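Long-range contacts in DNA helicase RecQ (Deinococcus radiodurans, PDB 4Q48), which probably couples ATP hydrolysis to duplex DNA unwinding by 3'-5' translocation, this chain being the catalytic core of helicase, zinc-binding and RQC domains: residues L94-L99 / A121-L126; I68-L73 / P159-L164; Q259-L264 / G287-A292; E232-D237 / V305-H310; S205-P210 / F390-S395. All blocks are in the same frame, centred on the assembly; numbering follows the deposited sequence.

Contact 1: residues L94-L99 / A121-L126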
# COMPACT_ATOMS: atom_id res chain seq x y z
N LEU A 94 -7.96 25.29 -7.17
CA LEU A 94 -9.05 25.43 -8.09
C LEU A 94 -10.00 24.25 -7.84
O LEU A 94 -9.64 23.09 -8.06
CB LEU A 94 -8.49 25.46 -9.50
CG LEU A 94 -9.31 25.96 -10.69
CD1 LEU A 94 -9.45 27.46 -10.59
CD2 LEU A 94 -8.57 25.57 -11.98
N ASN A 95 -11.21 24.56 -7.38
CA ASN A 95 -12.26 23.57 -7.15
C ASN A 95 -13.62 24.25 -7.00
O ASN A 95 -13.71 25.47 -6.82
CB ASN A 95 -11.97 22.72 -5.91
CG ASN A 95 -11.59 23.56 -4.71
OD1 ASN A 95 -12.44 24.25 -4.14
ND2 ASN A 95 -10.32 23.52 -4.33
N SER A 96 -14.69 23.45 -7.02
CA SER A 96 -16.03 24.02 -6.99
C SER A 96 -16.52 24.47 -5.61
O SER A 96 -17.62 25.00 -5.49
CB SER A 96 -17.03 23.03 -7.59
OG SER A 96 -16.81 22.91 -8.99
N THR A 97 -15.71 24.29 -4.57
CA THR A 97 -15.99 24.94 -3.29
C THR A 97 -15.79 26.45 -3.41
O THR A 97 -16.09 27.18 -2.48
CB THR A 97 -15.08 24.43 -2.14
OG1 THR A 97 -13.85 25.18 -2.10
CG2 THR A 97 -14.81 22.93 -2.28
N LEU A 98 -15.26 26.91 -4.55
CA LEU A 98 -14.93 28.32 -4.70
C LEU A 98 -16.01 29.18 -5.33
O LEU A 98 -16.79 28.73 -6.19
CB LEU A 98 -13.67 28.48 -5.55
CG LEU A 98 -12.30 28.18 -4.97
CD1 LEU A 98 -11.38 27.86 -6.11
CD2 LEU A 98 -11.79 29.37 -4.19
N LEU A 99 -16.02 30.45 -4.92
CA LEU A 99 -16.87 31.43 -5.57
C LEU A 99 -16.38 31.68 -7.00
O LEU A 99 -15.18 31.61 -7.27
CB LEU A 99 -16.88 32.73 -4.76
CG LEU A 99 -17.33 32.59 -3.30
CD1 LEU A 99 -17.40 33.96 -2.62
CD2 LEU A 99 -18.67 31.88 -3.25
N ALA A 121 -9.00 19.87 -8.04
CA ALA A 121 -9.83 18.71 -7.90
C ALA A 121 -10.10 18.14 -9.29
O ALA A 121 -10.20 18.89 -10.25
CB ALA A 121 -11.13 19.07 -7.21
N PRO A 122 -10.22 16.81 -9.38
CA PRO A 122 -10.52 16.11 -10.64
C PRO A 122 -11.78 16.64 -11.29
O PRO A 122 -11.89 16.73 -12.52
CB PRO A 122 -10.72 14.66 -10.19
CG PRO A 122 -9.96 14.56 -8.92
CD PRO A 122 -10.07 15.88 -8.25
N GLU A 123 -12.72 17.01 -10.45
CA GLU A 123 -14.01 17.53 -10.88
C GLU A 123 -13.79 18.80 -11.70
O GLU A 123 -14.37 18.96 -12.78
CB GLU A 123 -14.91 17.77 -9.64
CG GLU A 123 -15.93 18.87 -9.76
CD GLU A 123 -15.35 20.24 -9.47
OE1 GLU A 123 -14.35 20.32 -8.71
OE2 GLU A 123 -15.89 21.23 -10.01
N ARG A 124 -12.95 19.70 -11.20
CA ARG A 124 -12.61 20.89 -11.97
C ARG A 124 -11.82 20.53 -13.24
O ARG A 124 -12.15 21.01 -14.32
CB ARG A 124 -11.83 21.87 -11.11
CG ARG A 124 -11.86 23.29 -11.63
CD ARG A 124 -13.25 23.85 -11.49
NE ARG A 124 -13.33 25.23 -11.92
CZ ARG A 124 -14.42 25.97 -11.79
NH1 ARG A 124 -15.50 25.45 -11.22
NH2 ARG A 124 -14.43 27.24 -12.20
N LEU A 125 -10.78 19.70 -13.11
CA LEU A 125 -9.87 19.41 -14.21
C LEU A 125 -10.54 18.82 -15.45
O LEU A 125 -10.20 19.18 -16.58
CB LEU A 125 -8.77 18.46 -13.76
CG LEU A 125 -7.89 17.94 -14.90
CD1 LEU A 125 -7.02 19.06 -15.40
CD2 LEU A 125 -7.02 16.75 -14.49
N LEU A 126 -11.49 17.92 -15.25
CA LEU A 126 -11.99 17.14 -16.38
C LEU A 126 -13.06 17.90 -17.15
O LEU A 126 -13.46 17.46 -18.24
CB LEU A 126 -12.51 15.78 -15.90
CG LEU A 126 -11.43 14.87 -15.30
CD1 LEU A 126 -12.02 13.91 -14.29
CD2 LEU A 126 -10.74 14.12 -16.41

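Contact 2: residues I68-L73 / P159-L164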
# COMPACT_ATOMS: atom_id res chain seq x y z
N ILE A 68 0.68 21.10 -12.52
CA ILE A 68 -0.74 20.90 -12.33
C ILE A 68 -0.90 19.62 -11.52
O ILE A 68 -0.68 18.54 -12.03
CB ILE A 68 -1.49 20.77 -13.68
CG1 ILE A 68 -1.21 21.97 -14.57
CG2 ILE A 68 -2.97 20.63 -13.47
CD1 ILE A 68 -1.57 23.29 -13.92
N VAL A 69 -1.29 19.76 -10.26
CA VAL A 69 -1.36 18.60 -9.35
C VAL A 69 -2.81 18.16 -9.20
O VAL A 69 -3.66 18.92 -8.76
CB VAL A 69 -0.76 18.92 -7.94
CG1 VAL A 69 -0.65 17.68 -7.11
CG2 VAL A 69 0.59 19.57 -8.07
N VAL A 70 -3.09 16.93 -9.59
CA VAL A 70 -4.41 16.39 -9.43
C VAL A 70 -4.56 15.65 -8.10
O VAL A 70 -3.76 14.76 -7.80
CB VAL A 70 -4.75 15.46 -10.57
CG1 VAL A 70 -6.25 15.29 -10.66
CG2 VAL A 70 -4.20 16.02 -11.85
N SER A 71 -5.55 16.03 -7.31
CA SER A 71 -5.82 15.38 -6.02
C SER A 71 -7.28 15.55 -5.58
O SER A 71 -7.89 16.62 -5.75
CB SER A 71 -4.88 15.92 -4.93
OG SER A 71 -5.36 15.59 -3.63
N PRO A 72 -7.84 14.48 -5.00
CA PRO A 72 -9.19 14.51 -4.43
C PRO A 72 -9.27 15.20 -3.07
O PRO A 72 -10.35 15.67 -2.69
CB PRO A 72 -9.54 13.03 -4.30
CG PRO A 72 -8.24 12.27 -4.45
CD PRO A 72 -7.14 13.22 -4.71
N LEU A 73 -8.16 15.27 -2.34
CA LEU A 73 -8.15 15.80 -0.97
C LEU A 73 -8.29 17.32 -0.93
O LEU A 73 -7.35 18.03 -0.56
CB LEU A 73 -6.86 15.38 -0.25
CG LEU A 73 -6.40 13.93 -0.46
CD1 LEU A 73 -5.07 13.66 0.22
CD2 LEU A 73 -7.46 12.96 0.06
N PRO A 159 -15.13 7.54 -9.77
CA PRO A 159 -15.52 7.46 -11.18
C PRO A 159 -14.81 8.55 -11.99
O PRO A 159 -14.51 8.36 -13.17
CB PRO A 159 -17.04 7.67 -11.15
CG PRO A 159 -17.44 7.52 -9.71
CD PRO A 159 -16.25 7.98 -8.92
N GLU A 160 -14.53 9.66 -11.31
CA GLU A 160 -13.75 10.76 -11.86
C GLU A 160 -12.41 10.23 -12.31
O GLU A 160 -12.03 10.34 -13.47
CB GLU A 160 -13.53 11.86 -10.81
CG GLU A 160 -14.74 12.27 -9.97
CD GLU A 160 -14.36 13.15 -8.77
OE1 GLU A 160 -14.57 14.38 -8.83
OE2 GLU A 160 -13.81 12.59 -7.78
N TYR A 161 -11.70 9.62 -11.36
CA TYR A 161 -10.31 9.26 -11.57
C TYR A 161 -10.00 8.39 -12.79
O TYR A 161 -8.91 8.50 -13.34
CB TYR A 161 -9.74 8.60 -10.29
CG TYR A 161 -8.88 9.59 -9.54
CD1 TYR A 161 -9.43 10.76 -9.02
CD2 TYR A 161 -7.50 9.41 -9.44
CE1 TYR A 161 -8.62 11.70 -8.37
CE2 TYR A 161 -6.69 10.34 -8.80
CZ TYR A 161 -7.26 11.49 -8.27
OH TYR A 161 -6.45 12.42 -7.63
N GLN A 162 -10.93 7.57 -13.27
CA GLN A 162 -10.55 6.73 -14.40
C GLN A 162 -10.82 7.45 -15.71
O GLN A 162 -10.66 6.86 -16.78
CB GLN A 162 -11.32 5.41 -14.42
CG GLN A 162 -12.82 5.58 -14.25
CD GLN A 162 -13.54 4.25 -14.21
OE1 GLN A 162 -12.92 3.19 -14.36
NE2 GLN A 162 -14.86 4.29 -14.05
N GLN A 163 -11.21 8.72 -15.64
CA GLN A 163 -11.30 9.55 -16.83
C GLN A 163 -10.00 10.29 -17.16
O GLN A 163 -9.83 10.80 -18.27
CB GLN A 163 -12.43 10.55 -16.69
CG GLN A 163 -13.76 9.90 -16.42
CD GLN A 163 -14.90 10.88 -16.54
OE1 GLN A 163 -14.81 11.85 -17.30
NE2 GLN A 163 -15.96 10.66 -15.76
N LEU A 164 -9.08 10.31 -16.20
CA LEU A 164 -7.79 10.98 -16.35
C LEU A 164 -6.95 10.33 -17.44
O LEU A 164 -5.79 10.69 -17.65
CB LEU A 164 -7.01 10.94 -15.04
CG LEU A 164 -7.59 11.80 -13.93
CD1 LEU A 164 -6.74 11.72 -12.70
CD2 LEU A 164 -7.80 13.26 -14.37

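Contact 3: residues Q259-L264 / G287-A292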
# COMPACT_ATOMS: atom_id res chain seq x y z
N GLN A 259 -5.68 -1.25 35.68
CA GLN A 259 -4.44 -1.91 36.09
C GLN A 259 -3.31 -0.88 36.24
O GLN A 259 -2.14 -1.23 36.40
CB GLN A 259 -4.04 -2.96 35.05
CG GLN A 259 -5.21 -3.67 34.43
CD GLN A 259 -5.63 -4.92 35.17
OE1 GLN A 259 -4.80 -5.61 35.79
NE2 GLN A 259 -6.92 -5.23 35.12
N GLY A 260 -3.67 0.40 36.22
CA GLY A 260 -2.76 1.48 36.53
C GLY A 260 -2.07 2.07 35.32
O GLY A 260 -1.15 2.88 35.46
N ILE A 261 -2.54 1.68 34.14
CA ILE A 261 -2.04 2.20 32.86
C ILE A 261 -2.85 3.41 32.41
O ILE A 261 -4.08 3.33 32.34
CB ILE A 261 -2.13 1.12 31.75
CG1 ILE A 261 -1.30 -0.11 32.11
CG2 ILE A 261 -1.67 1.67 30.42
CD1 ILE A 261 -1.05 -0.96 30.93
N ASP A 262 -2.19 4.51 32.06
CA ASP A 262 -2.92 5.73 31.73
C ASP A 262 -3.52 5.69 30.32
O ASP A 262 -3.05 6.40 29.40
CB ASP A 262 -2.03 6.96 31.90
CG ASP A 262 -2.77 8.27 31.64
OD1 ASP A 262 -4.02 8.26 31.67
OD2 ASP A 262 -2.10 9.29 31.39
N ALA A 263 -4.56 4.88 30.15
CA ALA A 263 -5.17 4.67 28.84
C ALA A 263 -6.34 5.62 28.57
O ALA A 263 -7.08 5.99 29.47
CB ALA A 263 -5.63 3.25 28.72
N LEU A 264 -6.50 6.00 27.30
CA LEU A 264 -7.62 6.84 26.89
C LEU A 264 -8.33 6.26 25.69
O LEU A 264 -7.70 5.64 24.83
CB LEU A 264 -7.15 8.26 26.56
CG LEU A 264 -6.23 9.02 27.51
CD1 LEU A 264 -5.90 10.39 26.92
CD2 LEU A 264 -6.84 9.14 28.89
N GLY A 287 4.21 8.78 28.29
CA GLY A 287 3.71 7.54 28.81
C GLY A 287 2.21 7.39 28.77
O GLY A 287 1.67 6.65 29.59
N VAL A 288 1.54 8.09 27.85
CA VAL A 288 0.11 7.88 27.61
C VAL A 288 -0.20 6.83 26.50
O VAL A 288 0.41 6.84 25.44
CB VAL A 288 -0.58 9.22 27.28
CG1 VAL A 288 -1.88 9.01 26.50
CG2 VAL A 288 -0.81 10.03 28.56
N ILE A 289 -1.11 5.90 26.77
CA ILE A 289 -1.56 4.94 25.76
C ILE A 289 -2.96 5.25 25.21
O ILE A 289 -3.91 5.32 25.98
CB ILE A 289 -1.61 3.53 26.32
CG1 ILE A 289 -0.20 3.06 26.70
CG2 ILE A 289 -2.27 2.61 25.33
CD1 ILE A 289 -0.17 1.69 27.28
N VAL A 290 -3.09 5.39 23.90
CA VAL A 290 -4.39 5.67 23.30
C VAL A 290 -5.01 4.39 22.73
O VAL A 290 -4.30 3.59 22.11
CB VAL A 290 -4.29 6.73 22.16
CG1 VAL A 290 -5.59 6.81 21.36
CG2 VAL A 290 -3.94 8.11 22.70
N CYS A 291 -6.29 4.16 22.97
CA CYS A 291 -7.00 3.07 22.29
C CYS A 291 -7.95 3.62 21.25
O CYS A 291 -8.82 4.45 21.56
CB CYS A 291 -7.78 2.20 23.27
SG CYS A 291 -6.81 1.47 24.55
N ALA A 292 -7.81 3.13 20.01
CA ALA A 292 -8.55 3.67 18.87
C ALA A 292 -8.98 2.57 17.88
O ALA A 292 -8.47 1.45 17.93
CB ALA A 292 -7.71 4.72 18.16

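Contact 4: residues E232-D237 / V305-H310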
# COMPACT_ATOMS: atom_id res chain seq x y z
N GLU A 232 6.16 -6.13 30.44
CA GLU A 232 7.44 -6.79 30.25
C GLU A 232 8.33 -5.95 29.32
O GLU A 232 9.51 -5.77 29.61
CB GLU A 232 7.23 -8.22 29.74
CG GLU A 232 8.50 -8.95 29.26
CD GLU A 232 9.52 -9.15 30.36
OE1 GLU A 232 9.14 -9.67 31.45
OE2 GLU A 232 10.69 -8.79 30.14
N GLU A 233 7.77 -5.38 28.26
CA GLU A 233 8.61 -4.76 27.23
C GLU A 233 8.47 -3.23 27.06
O GLU A 233 9.42 -2.58 26.60
CB GLU A 233 8.37 -5.41 25.86
CG GLU A 233 9.19 -6.67 25.62
CD GLU A 233 9.09 -7.21 24.19
OE1 GLU A 233 9.95 -6.76 23.38
OE2 GLU A 233 8.19 -8.05 23.87
N HIS A 234 7.33 -2.65 27.44
CA HIS A 234 7.15 -1.20 27.27
C HIS A 234 6.48 -0.49 28.46
O HIS A 234 5.62 0.36 28.26
CB HIS A 234 6.37 -0.94 25.99
CG HIS A 234 7.16 -1.27 24.76
ND1 HIS A 234 8.15 -0.46 24.26
CD2 HIS A 234 7.13 -2.36 23.95
CE1 HIS A 234 8.69 -1.02 23.20
NE2 HIS A 234 8.08 -2.17 22.99
N PRO A 235 6.96 -0.78 29.69
CA PRO A 235 6.30 -0.44 30.94
C PRO A 235 5.67 0.95 31.03
O PRO A 235 4.48 1.03 31.37
CB PRO A 235 7.43 -0.57 31.95
CG PRO A 235 8.32 -1.60 31.35
CD PRO A 235 8.33 -1.29 29.94
N GLY A 236 6.41 2.03 30.77
CA GLY A 236 5.81 3.34 30.92
C GLY A 236 5.77 4.17 29.64
O GLY A 236 5.73 5.39 29.71
N ASP A 237 5.78 3.52 28.49
CA ASP A 237 5.96 4.21 27.22
C ASP A 237 4.66 4.59 26.54
O ASP A 237 3.61 4.03 26.87
CB ASP A 237 6.80 3.36 26.28
CG ASP A 237 8.24 3.17 26.79
OD1 ASP A 237 8.72 4.02 27.61
OD2 ASP A 237 8.87 2.16 26.37
N VAL A 305 6.47 7.28 19.96
CA VAL A 305 5.60 6.11 20.12
C VAL A 305 6.33 4.76 20.09
O VAL A 305 6.87 4.33 19.07
CB VAL A 305 4.48 6.09 19.04
CG1 VAL A 305 3.72 4.79 19.09
CG2 VAL A 305 3.53 7.27 19.20
N ARG A 306 6.26 4.05 21.21
CA ARG A 306 7.09 2.88 21.43
C ARG A 306 6.48 1.56 20.98
O ARG A 306 7.21 0.60 20.74
CB ARG A 306 7.44 2.81 22.92
CG ARG A 306 8.70 3.53 23.23
CD ARG A 306 9.76 3.13 22.25
NE ARG A 306 10.66 4.24 22.01
CZ ARG A 306 10.65 4.99 20.91
NH1 ARG A 306 9.86 4.69 19.91
NH2 ARG A 306 11.49 5.99 20.79
N PHE A 307 5.15 1.48 20.89
CA PHE A 307 4.53 0.30 20.32
C PHE A 307 3.17 0.56 19.66
O PHE A 307 2.46 1.53 20.00
CB PHE A 307 4.38 -0.78 21.39
CG PHE A 307 3.33 -0.49 22.45
CD1 PHE A 307 3.69 0.13 23.64
CD2 PHE A 307 2.03 -0.92 22.30
CE1 PHE A 307 2.76 0.35 24.63
CE2 PHE A 307 1.08 -0.70 23.30
CZ PHE A 307 1.45 -0.06 24.46
N VAL A 308 2.84 -0.30 18.71
CA VAL A 308 1.48 -0.38 18.20
C VAL A 308 0.97 -1.80 18.33
O VAL A 308 1.54 -2.73 17.76
CB VAL A 308 1.36 0.09 16.76
CG1 VAL A 308 0.04 -0.35 16.20
CG2 VAL A 308 1.42 1.60 16.73
N ALA A 309 -0.12 -1.93 19.08
CA ALA A 309 -0.75 -3.21 19.33
C ALA A 309 -2.02 -3.39 18.52
O ALA A 309 -2.89 -2.53 18.53
CB ALA A 309 -1.06 -3.35 20.82
N HIS A 310 -2.15 -4.55 17.87
CA HIS A 310 -3.40 -4.87 17.20
C HIS A 310 -4.09 -6.02 17.92
O HIS A 310 -3.54 -7.12 18.01
CB HIS A 310 -3.16 -5.21 15.73
CG HIS A 310 -3.03 -4.00 14.85
ND1 HIS A 310 -1.82 -3.43 14.52
CD2 HIS A 310 -3.98 -3.25 14.23
CE1 HIS A 310 -2.02 -2.39 13.74
NE2 HIS A 310 -3.32 -2.26 13.54

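Contact 5: residues S205-P210 / F390-S395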
# COMPACT_ATOMS: atom_id res chain seq x y z
N SER A 205 10.44 3.85 -3.69
CA SER A 205 11.30 4.27 -2.59
C SER A 205 10.98 3.33 -1.43
O SER A 205 9.87 2.78 -1.37
CB SER A 205 11.08 5.73 -2.22
OG SER A 205 11.45 6.01 -0.87
N SER A 206 11.89 3.19 -0.48
CA SER A 206 11.66 2.18 0.54
C SER A 206 10.49 2.50 1.45
O SER A 206 10.31 3.64 1.90
CB SER A 206 12.90 1.96 1.36
OG SER A 206 12.73 0.85 2.19
N PHE A 207 9.68 1.47 1.70
CA PHE A 207 8.59 1.50 2.68
C PHE A 207 9.10 1.00 4.04
O PHE A 207 8.43 1.11 5.06
CB PHE A 207 7.44 0.64 2.20
CG PHE A 207 6.66 1.26 1.09
CD1 PHE A 207 7.14 1.21 -0.23
CD2 PHE A 207 5.43 1.88 1.33
CE1 PHE A 207 6.42 1.78 -1.27
CE2 PHE A 207 4.71 2.46 0.28
CZ PHE A 207 5.20 2.40 -1.02
N ASP A 208 10.30 0.44 4.03
CA ASP A 208 10.79 -0.20 5.21
C ASP A 208 10.91 0.80 6.36
O ASP A 208 11.15 1.99 6.17
CB ASP A 208 12.13 -0.87 4.96
CG ASP A 208 12.53 -1.78 6.10
OD1 ASP A 208 11.65 -2.13 6.92
OD2 ASP A 208 13.73 -2.14 6.17
N ARG A 209 10.63 0.30 7.56
CA ARG A 209 10.85 1.05 8.76
C ARG A 209 11.67 0.16 9.70
O ARG A 209 11.15 -0.44 10.61
CB ARG A 209 9.51 1.46 9.39
CG ARG A 209 8.61 2.27 8.44
CD ARG A 209 8.98 3.76 8.41
NE ARG A 209 9.24 4.37 9.71
CZ ARG A 209 8.30 4.77 10.56
NH1 ARG A 209 7.01 4.67 10.24
NH2 ARG A 209 8.63 5.31 11.72
N PRO A 210 12.97 0.06 9.43
CA PRO A 210 13.87 -0.88 10.11
C PRO A 210 13.79 -0.90 11.66
O PRO A 210 14.06 -1.94 12.29
CB PRO A 210 15.25 -0.39 9.67
CG PRO A 210 14.98 0.24 8.33
CD PRO A 210 13.68 0.93 8.48
N PHE A 390 3.87 -3.93 -1.32
CA PHE A 390 3.97 -2.56 -1.82
C PHE A 390 4.98 -2.48 -2.97
O PHE A 390 5.34 -1.39 -3.40
CB PHE A 390 4.38 -1.60 -0.68
CG PHE A 390 3.39 -1.53 0.43
CD1 PHE A 390 2.22 -0.79 0.30
CD2 PHE A 390 3.60 -2.25 1.59
CE1 PHE A 390 1.28 -0.75 1.32
CE2 PHE A 390 2.66 -2.22 2.63
CZ PHE A 390 1.49 -1.47 2.49
N GLY A 391 5.40 -3.63 -3.49
CA GLY A 391 6.29 -3.63 -4.63
C GLY A 391 7.76 -3.49 -4.31
O GLY A 391 8.58 -3.36 -5.21
N GLU A 392 8.11 -3.49 -3.03
CA GLU A 392 9.51 -3.46 -2.64
C GLU A 392 10.00 -4.88 -2.35
O GLU A 392 9.32 -5.63 -1.67
CB GLU A 392 9.72 -2.57 -1.41
CG GLU A 392 11.13 -2.61 -0.83
CD GLU A 392 11.35 -1.51 0.20
OE1 GLU A 392 10.39 -0.79 0.52
OE2 GLU A 392 12.49 -1.39 0.72
N GLU A 393 11.16 -5.25 -2.90
CA GLU A 393 11.74 -6.57 -2.65
C GLU A 393 12.97 -6.43 -1.75
O GLU A 393 13.96 -5.84 -2.14
CB GLU A 393 12.12 -7.26 -3.96
CG GLU A 393 10.92 -7.52 -4.90
CD GLU A 393 9.79 -8.38 -4.28
OE1 GLU A 393 10.07 -9.38 -3.57
OE2 GLU A 393 8.60 -8.03 -4.50
N LEU A 394 12.90 -6.99 -0.54
CA LEU A 394 14.03 -6.94 0.38
C LEU A 394 14.85 -8.23 0.24
O LEU A 394 14.44 -9.28 0.71
CB LEU A 394 13.55 -6.78 1.82
CG LEU A 394 14.61 -6.37 2.86
CD1 LEU A 394 14.89 -4.86 2.74
CD2 LEU A 394 14.27 -6.79 4.30
N SER A 395 16.03 -8.13 -0.34
CA SER A 395 16.76 -9.32 -0.79
C SER A 395 16.96 -10.34 0.32
O SER A 395 16.74 -11.54 0.14
CB SER A 395 18.12 -8.91 -1.36
OG SER A 395 17.98 -7.73 -2.13

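Contact 1: residues L94-L99 / A121-L126
Leu94 and Ala121 meet in a loop-to-helix contact at the C-terminal ends of two neighbouring parallel strands, 91-94 and 117-120, in the first RecA-like helicase domain. It packs across the exit of a beta-alpha-beta crossover whose helix is 100-111, away from the nucleotide and zinc sites. One backbone hydrogen bond continues the strand pairing into the loops: Ala121 N gives its hydrogen to Leu94 O at 3.3 Å, with an N-H...O angle of 152°. Ala121 is also the N-cap of helix 122-125, and its small methyl fits against Asn95, Ala121 CB to Asn95 CB being 4.0 Å. Pro122 suits the following place, since the first turn of a helix does not need its N-H.

The apolar part belongs to Leu94 and Arg124, whose side chains cross at about a right angle, Leu94 CG lying 3.8 Å from Arg124 CG. Arg124 leaves the helix with CG opposite its backbone N (chi1 -159°) and bends at chi2, which lays CG against the leucine while the guanidinium runs on beyond it. Helix 100-111 supports both through Val106, Ala103 and Glu107.

Asn95 starts a type I turn closed by Leu98 N to Asn95 O at 3.1 Å. Its amide oxygen, Asn95 OD1, accepts from Thr97 OG1 at 2.6 Å and, weakly, from Thr97 N, which fixes the rotation of the amide. Asparagine therefore serves the loop with its polar end and Ala121 with its CB. The long arginine likewise pairs a greasy stem with a charged head, as befits a partly buried border.

Contact 2: residues I68-L73 / P159-L164
Pro72 and Tyr161 join two elements that flank the ATPase site of the first RecA-like domain: the exit of strand 66-70, whose sequence matches helicase motif Ia, and the loop that follows the DEAH-type box. No hydrogen bond links the two segments directly. The phenol end of Tyr161 lies alongside the turn, with Tyr161 OH 3.4 Å from Ser71 CA, and the proline ring crosses the tyrosine at about a right angle, Pro72 CD sitting 4.0 Å from Tyr161 CZ. The hydroxyl itself donates to the backbone O of Asp145, in the DEAH-type sequence. A phenylalanine here would probably leave Asp145 O without its hydroxyl mate and the loop less firmly tied to the end of strand 139-145.

Leu164 lays CD1 over one face of the Tyr161 ring, offset toward its rim, and meets Val70 tip to tip, Val70 CG1 to Leu164 CD1 being 4.1 Å. Ser71 turns the other way: Ser71 OG accepts from Leu73 N at 3.1 Å, an ST turn that shapes the strand exit. Tyrosine thus combines a flat apolar body, suited to proline and leucine, with one buried polar atom whose need is met by a main-chain carbonyl.

Contact 3: residues Q259-L264 / G287-A292
Ile261 and Ile289 find each other through their torsions: Ile289 extends CG1 and CD1 in a straight arm (chi2 179°), while Ile261 offers CG2, the branch lying opposite its own backbone N. Ile289 CD1 comes to 3.5 Å from Ile261 CG2, the two chains meeting at a slant, with Ile230 of helix 222-233 touching both. Asp262 points its carboxylate the other way (chi1 -177°), past Val288, whose CG2 is 3.2 Å from Asp262 OD2. The charge of that oxygen is met by a salt bridge to Arg281 of the crossover helix.

Between these side chains runs the parallel pairing of edge strand 263-266 with strand 289-292, the two strands of a beta-alpha-beta unit in the second RecA-like domain; helix 272-284 connects them. Ile289 is held on both sides of Ala263: its N donates weakly to Asp262 O at 3.3 Å, and its O accepts from Leu264 N at 3.0 Å. Next, Cys291 N gives a nearly straight bond (176°) to Leu264 O at 2.8 Å. Ala263 and Ile289 share one sheet face, where the alanine's small methyl also packs on Leu256. Leu264 and Val290 share the other, and there Leu264 CD1 reaches Val288 CG1 at 4.3 Å. Val288, Ile289 and Val290, all beta-branched, suit this extended run. Before the strand, Gly260 supplies the positive phi of the Schellman motif that ends helix 246-258.

Contact 4: residues E232-D237 / V305-H310
Asp237 and Arg306 bring the two backbones nearest, with CA atoms 6.0 Å apart, where the chain turns from helix 222-233 into the central parallel sheet of the second RecA-like domain. His234 is the first residue to leave the helix and opens a type I turn closed by Asp237 N to His234 O at 3.2 Å; the turn leads into strand 238-242, which pairs with strand 305-310. No hydrogen bond joins the two segments themselves.

The side chains do the packing. Phe307 CB lies over one face of the His234 imidazole in a CH-pi contact, 4.3 Å from the ring centroid and 19° off its normal. The phenyl ring is carried on past the histidine by a chi1 of 71°, placing Phe307 CD1 3.7 Å from His234 CB, with the two ring planes 37° apart. The phenylalanine is buried and also packs on Ile230 and Val241, which accounts for a large apolar residue here.

His234 is held mainly through NE2, bonded to Thr335 OG1 on strand 334-340; ND1 adds a weak bond to Asp237 OD2, which lies in the ring plane at its edge. Histidine thus presents a flat face to Phe307 and a polar rim to its neighbours. The stem of Arg306 crosses Asp237 at a slant before the chain bends away to a salt bridge with Asp330, so the aspartate meets methylenes: Asp237 CB is 3.5 Å from Arg306 CB, and Asp237 OD2 lies 3.4 Å from Arg306 CG.

Contact 5: residues S205-P210 / F390-S395
Glu392 reaches across to Ser206 and Phe207, binding the linker between the two RecA-like domains to the zinc-binding domain. The linker, 205-210, runs between strands 202-204 and 212-218; the partner loop follows helix 382-389, which ends in a Schellman motif with Gly391 at positive phi. The glutamate is fully stretched, chi1 173° followed by an extended chain, so its carboxylate arrives end-on at the linker. Both oxygens work with their syn lone pairs: Glu392 OE2 accepts from Ser206 OG at 2.7 Å, and Glu392 OE1 from Phe207 N at 2.6 Å in a nearly straight bond (167°). Ser206 turns OG opposite its own backbone N, where Ser206 OG also accepts from Asp208 N at 3.1 Å, making an ST turn. One small hydroxyl thereby shapes the linker and grips the glutamate.

With an alanine in place of Glu392, Ser206 OG and Phe207 N would probably lose their shared acceptor, and the linker would be tied to this loop mainly by its phenylalanine.

The rings of Phe207 and Phe390 are nearly parallel, 16° apart, but are slid so far that they barely overlap. What sits over the centre of the Phe207 ring is Phe390 CB, a CH-pi contact 3.8 Å from the centroid; the Phe390 ring continues beyond to meet Tyr321. Leu387 also packs on Phe207, while Asp208 OD1 forms a salt bridge with Arg383 on helix 382-389. At the edge of the Phe207 ring, in its plane, lies Glu392 OE1, 3.9 Å from Phe207 CD1.

From the N terminus, the first loop is opened by strand 66-70 and closed by contact 2 at 159-164; contact 1 is nested within it. These two touch, Pro122 packing on Tyr161 and Leu125 on Leu164, both lying at the C-terminal ends of strands in the first RecA-like domain. The chain then enters the linker at 205-210, which opens the longest loop, closed by contact 5 only at 390-395. Inside it lies contact 4, and inside that contact 3; Ile289 packs on Phe307 where they meet in the second domain's sheet. No loops cross. Contacts 1 to 4 thus stay within single domains, whereas contact 5 fastens the interdomain linker to the zinc-binding domain.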